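Local coordinates for nicotinate-nucleotide pyrophosphorylase (Pyrococcus furiosus, PDB 2I14), which probably catalyses the ATP-assisted joining of nicotinate to 5-phospho-alpha-D-ribose 1-diphosphate, giving nicotinate mononucleotide on the way to NAD(+), at residues D16-A20 with K70-G74; R127-A132 with E279-K283. All coordinates share one frame; numbering follows the deposited sequence.

Contact 1: D16-A20 with K70-G74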
loop_
_atom_site.group_PDB
_atom_site.type_symbol
_atom_site.label_atom_id
_atom_site.label_comp_id
_atom_site.label_asym_id
_atom_site.label_seq_id
_atom_site.Cartn_x
_atom_site.Cartn_y
_atom_site.Cartn_z
ATOM N N ASP A 16 -1.246 9.720 50.886
ATOM C CA ASP A 16 -1.591 11.051 51.385
ATOM C C ASP A 16 -1.333 12.184 50.388
ATOM O O ASP A 16 -2.198 13.045 50.161
ATOM C CB ASP A 16 -0.828 11.359 52.674
ATOM C CG ASP A 16 -1.670 11.130 53.913
ATOM O OD1 ASP A 16 -1.978 9.956 54.206
ATOM O OD2 ASP A 16 -2.028 12.125 54.587
ATOM N N GLU A 17 -0.135 12.185 49.808
ATOM C CA GLU A 17 0.246 13.214 48.852
ATOM C C GLU A 17 -0.753 13.271 47.699
ATOM O O GLU A 17 -1.039 14.345 47.160
ATOM C CB GLU A 17 1.637 12.925 48.307
ATOM C CG GLU A 17 2.562 12.303 49.311
ATOM C CD GLU A 17 3.998 12.321 48.838
ATOM O OE1 GLU A 17 4.557 13.431 48.694
ATOM O OE2 GLU A 17 4.571 11.235 48.604
ATOM N N ILE A 18 -1.279 12.110 47.324
ATOM C CA ILE A 18 -2.244 12.038 46.240
ATOM C C ILE A 18 -3.572 12.592 46.708
ATOM O O ILE A 18 -4.179 13.419 46.033
ATOM C CB ILE A 18 -2.445 10.590 45.756
ATOM C CG1 ILE A 18 -1.147 10.065 45.140
ATOM C CG2 ILE A 18 -3.567 10.534 44.738
ATOM C CD1 ILE A 18 -1.223 8.642 44.690
ATOM N N LYS A 19 -4.024 12.144 47.870
ATOM C CA LYS A 19 -5.299 12.612 48.403
ATOM C C LYS A 19 -5.178 14.106 48.643
ATOM O O LYS A 19 -6.159 14.845 48.581
ATOM C CB LYS A 19 -5.627 11.897 49.715
ATOM C CG LYS A 19 -7.112 11.683 49.979
ATOM C CD LYS A 19 -7.904 12.981 49.854
ATOM C CE LYS A 19 -9.270 12.883 50.528
ATOM N NZ LYS A 19 -10.012 11.651 50.127
ATOM N N ALA A 20 -3.951 14.542 48.905
ATOM C CA ALA A 20 -3.672 15.951 49.151
ATOM C C ALA A 20 -3.859 16.780 47.879
ATOM O O ALA A 20 -4.593 17.766 47.869
ATOM C CB ALA A 20 -2.254 16.110 49.665
ATOM N N LYS A 70 -12.865 7.728 46.463
ATOM C CA LYS A 70 -11.984 7.757 47.623
ATOM C C LYS A 70 -11.015 8.935 47.575
ATOM O O LYS A 70 -10.263 9.154 48.518
ATOM C CB LYS A 70 -11.181 6.449 47.725
ATOM C CG LYS A 70 -12.014 5.195 48.031
ATOM C CD LYS A 70 -11.855 4.710 49.479
ATOM C CE LYS A 70 -12.413 5.714 50.506
ATOM N NZ LYS A 70 -12.239 5.290 51.951
ATOM N N LEU A 71 -11.027 9.689 46.485
ATOM C CA LEU A 71 -10.129 10.838 46.352
ATOM C C LEU A 71 -10.861 12.158 46.595
ATOM O O LEU A 71 -10.354 13.053 47.285
ATOM C CB LEU A 71 -9.501 10.872 44.953
ATOM C CG LEU A 71 -8.640 12.105 44.644
ATOM C CD1 LEU A 71 -7.224 11.920 45.198
ATOM C CD2 LEU A 71 -8.601 12.329 43.148
ATOM N N LEU A 72 -12.045 12.286 46.005
ATOM C CA LEU A 72 -12.844 13.489 46.163
ATOM C C LEU A 72 -13.620 13.419 47.470
ATOM O O LEU A 72 -14.414 14.314 47.793
ATOM C CB LEU A 72 -13.804 13.639 44.981
ATOM C CG LEU A 72 -13.285 14.349 43.724
ATOM C CD1 LEU A 72 -11.761 14.492 43.770
ATOM C CD2 LEU A 72 -13.752 13.572 42.498
ATOM N N GLU A 73 -13.376 12.345 48.219
ATOM C CA GLU A 73 -14.029 12.124 49.505
ATOM C C GLU A 73 -13.690 13.256 50.471
ATOM O O GLU A 73 -12.518 13.604 50.643
ATOM C CB GLU A 73 -13.575 10.786 50.098
ATOM C CG GLU A 73 -14.272 10.410 51.403
ATOM C CD GLU A 73 -13.799 9.075 51.976
ATOM O OE1 GLU A 73 -12.574 8.928 52.240
ATOM O OE2 GLU A 73 -14.659 8.177 52.165
ATOM N N GLY A 74 -14.716 13.827 51.094
ATOM C CA GLY A 74 -14.491 14.904 52.034
ATOM C C GLY A 74 -14.118 16.182 51.321
ATOM O O GLY A 74 -13.202 16.905 51.729
#
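Lys-19 spans the gap to 70-74 and sets its ammonium group among three backbone carbonyls of that segment. NZ lies 3.0 Å from Lys-70 O and 3.2 Å from both Leu-71 O and Glu-73 O, and each is a weak hydrogen bond, so the grip is shared between the three. Bends at chi2 (-52°) and chi4 (-49°) fold the lysine chain round and bring NZ to the point where these carbonyls converge. The Glu-73 carboxylate adds only a distant attraction, with OE1 4.3 Å from Lys-19 NZ. Replacement of Lys-19 by a methionine would probably leave these three carbonyls without their shared donor and weaken the hold of helix 15-20 on this turn. Leu-71 supplies the apolar half: its CD1 lies 3.8 Å from Lys-19 CA and 3.9 Å from Ile-18 CG2, the Ile-18 and Leu-71 side chains crossing at about a right angle. The contact thus packs helix 15-20 on the quinolinate phosphoribosyltransferase-type N-terminal domain, which contains 70-74, away from the annotated sites. Beneath, Leu-71 rests on Ala-110 and Met-114 of helix 108-131, while Tyr-107 OH bonds Lys-19 O, and Arg-9 and Phe-10 of a second subunit pack against helix 15-20.

Contact 2: R127-A132 with E279-K283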
loop_
_atom_site.group_PDB
_atom_site.type_symbol
_atom_site.label_atom_id
_atom_site.label_comp_id
_atom_site.label_asym_id
_atom_site.label_seq_id
_atom_site.Cartn_x
_atom_site.Cartn_y
_atom_site.Cartn_z
ATOM N N ARG A 127 -11.127 -7.015 25.197
ATOM C CA ARG A 127 -10.949 -7.302 23.775
ATOM C C ARG A 127 -10.155 -8.600 23.610
ATOM O O ARG A 127 -10.412 -9.375 22.699
ATOM C CB ARG A 127 -10.191 -6.177 23.052
ATOM C CG ARG A 127 -10.708 -4.766 23.269
ATOM C CD ARG A 127 -10.181 -3.775 22.214
ATOM N NE ARG A 127 -11.095 -3.684 21.080
ATOM C CZ ARG A 127 -10.743 -3.944 19.830
ATOM N NH1 ARG A 127 -9.489 -4.295 19.562
ATOM N NH2 ARG A 127 -11.641 -3.908 18.850
ATOM N N ILE A 128 -9.175 -8.829 24.477
ATOM C CA ILE A 128 -8.384 -10.054 24.387
ATOM C C ILE A 128 -9.291 -11.229 24.722
ATOM O O ILE A 128 -9.248 -12.269 24.079
ATOM C CB ILE A 128 -7.160 -10.036 25.376
ATOM C CG1 ILE A 128 -5.986 -9.270 24.754
ATOM C CG2 ILE A 128 -6.714 -11.450 25.694
ATOM C CD1 ILE A 128 -6.233 -7.809 24.620
ATOM N N LYS A 129 -10.111 -11.031 25.743
ATOM C CA LYS A 129 -11.028 -12.050 26.190
ATOM C C LYS A 129 -11.846 -12.441 24.965
ATOM O O LYS A 129 -11.853 -13.603 24.548
ATOM C CB LYS A 129 -11.929 -11.489 27.307
ATOM C CG LYS A 129 -12.825 -12.520 27.995
ATOM C CD LYS A 129 -12.002 -13.635 28.635
ATOM C CE LYS A 129 -12.889 -14.705 29.271
ATOM N NZ LYS A 129 -12.093 -15.784 29.942
ATOM N N ILE A 130 -12.519 -11.462 24.376
ATOM C CA ILE A 130 -13.339 -11.707 23.205
ATOM C C ILE A 130 -12.545 -12.446 22.139
ATOM O O ILE A 130 -12.959 -13.497 21.684
ATOM C CB ILE A 130 -13.894 -10.382 22.636
ATOM C CG1 ILE A 130 -14.864 -9.760 23.646
ATOM C CG2 ILE A 130 -14.577 -10.617 21.306
ATOM C CD1 ILE A 130 -15.460 -8.464 23.180
ATOM N N ALA A 131 -11.394 -11.915 21.758
ATOM C CA ALA A 131 -10.593 -12.568 20.735
ATOM C C ALA A 131 -10.245 -14.023 21.071
ATOM O O ALA A 131 -10.058 -14.860 20.174
ATOM C CB ALA A 131 -9.324 -11.770 20.480
ATOM N N ALA A 132 -10.170 -14.321 22.360
ATOM C CA ALA A 132 -9.835 -15.668 22.808
ATOM C C ALA A 132 -11.057 -16.556 22.961
ATOM O O ALA A 132 -10.971 -17.611 23.575
ATOM C CB ALA A 132 -9.076 -15.613 24.134
ATOM N N GLU A 279 -4.464 -9.310 20.151
ATOM C CA GLU A 279 -5.677 -9.833 19.537
ATOM C C GLU A 279 -5.403 -10.621 18.286
ATOM O O GLU A 279 -5.702 -11.796 18.208
ATOM C CB GLU A 279 -6.614 -8.693 19.200
ATOM C CG GLU A 279 -7.068 -7.916 20.412
ATOM C CD GLU A 279 -7.784 -6.647 20.030
ATOM O OE1 GLU A 279 -8.095 -6.496 18.831
ATOM O OE2 GLU A 279 -8.037 -5.810 20.922
ATOM N N GLU A 280 -4.839 -9.959 17.295
ATOM C CA GLU A 280 -4.536 -10.603 16.031
ATOM C C GLU A 280 -3.773 -11.924 16.192
ATOM O O GLU A 280 -4.033 -12.898 15.485
ATOM C CB GLU A 280 -3.733 -9.642 15.158
ATOM C CG GLU A 280 -3.328 -10.223 13.831
ATOM C CD GLU A 280 -2.191 -9.440 13.185
ATOM O OE1 GLU A 280 -2.448 -8.351 12.611
ATOM O OE2 GLU A 280 -1.032 -9.921 13.267
ATOM N N LYS A 281 -2.833 -11.956 17.130
ATOM C CA LYS A 281 -2.022 -13.148 17.364
ATOM C C LYS A 281 -2.811 -14.283 17.994
ATOM O O LYS A 281 -2.572 -15.448 17.712
ATOM C CB LYS A 281 -0.834 -12.799 18.256
ATOM C CG LYS A 281 0.304 -12.087 17.553
ATOM C CD LYS A 281 0.891 -12.964 16.454
ATOM C CE LYS A 281 2.267 -12.467 15.994
ATOM N NZ LYS A 281 2.200 -11.193 15.232
ATOM N N ILE A 282 -3.741 -13.923 18.862
ATOM C CA ILE A 282 -4.586 -14.882 19.552
ATOM C C ILE A 282 -5.663 -15.398 18.612
ATOM O O ILE A 282 -6.002 -16.572 18.632
ATOM C CB ILE A 282 -5.222 -14.224 20.803
ATOM C CG1 ILE A 282 -4.164 -14.151 21.912
ATOM C CG2 ILE A 282 -6.479 -14.968 21.233
ATOM C CD1 ILE A 282 -4.604 -13.475 23.183
ATOM N N LYS A 283 -6.192 -14.514 17.779
ATOM C CA LYS A 283 -7.224 -14.907 16.845
ATOM C C LYS A 283 -6.693 -15.988 15.939
ATOM O O LYS A 283 -7.444 -16.844 15.501
ATOM C CB LYS A 283 -7.661 -13.734 15.970
ATOM C CG LYS A 283 -8.399 -12.623 16.653
ATOM C CD LYS A 283 -8.651 -11.509 15.651
ATOM C CE LYS A 283 -9.127 -10.235 16.331
ATOM N NZ LYS A 283 -9.039 -9.020 15.469
#
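Arg-127 and Glu-279 form a salt bridge between the two helices, with Arg-127 NH1 modelled 2.5 Å from Glu-279 OE2. The hydrogen bond within it is weak, bent to 127° at the hydrogen, and so short a separation is doubtful in detail, although the pairing of charges is clear. OE2 comes at the guanidinium edge, near its plane, but the carboxylate and guanidinium planes are turned 49° apart, so the groups do not dock flat. The bend at chi3 (92°) turns the NH1 edge of the guanidinium toward the carboxylate. Trp-57 offers the same arginine a cation-pi contact.

Next to this polar pair, the helices approach through small and branched apolar side chains. Ala-131 faces helix 279-283, its CB 4.2 Å from Glu-279 CA and 4.0 Å from Lys-283 CG; with only a methyl group there, the backbones can come together, the CA atoms of Ala-131 and Lys-283 being 5.7 Å apart. Ile-282 answers with two branches: CG2 lies 3.9 Å from Ala-132 CB, where the first helix ends, and CD1 lies 3.9 Å from Ile-128 CG2.

The axes of 127-131 and 279-283 run nearly parallel, 9.1 Å apart, as expected of neighbouring helices on an alpha/beta barrel. Helix 279-283 belongs to the crossover joining parallel strands 270-274 and 291-294, and helix 108-131 leads into strand 137-139, the neighbour of 291-294. Ile-128, Ala-132 and Ile-282 all touch this sheet, through Val-137, Phe-292 and Val-294.

How the contacts relate
Contacts 1 and 2 do not touch: their centres are 37 Å apart, their nearest atoms about 26 Å, and they lie on opposite sides of the chain's centre. Helix 108-131 connects them, since Ala-110 and Met-114 near its start support Leu-71 of contact 1, while its last turns form one half of contact 2. Only contact 1 lies against another subunit. Both are away from the annotated sites, but in contact 2 the side chain of Ile-282 is about 9 Å from a bound cyclopentane analogue of phosphoribosyl pyrophosphate (PCP), whose pocket residues Ser-274, Gly-275 and Gly-276 shortly precede helix 279-283, and Gly-295 directly follows strand 291-294.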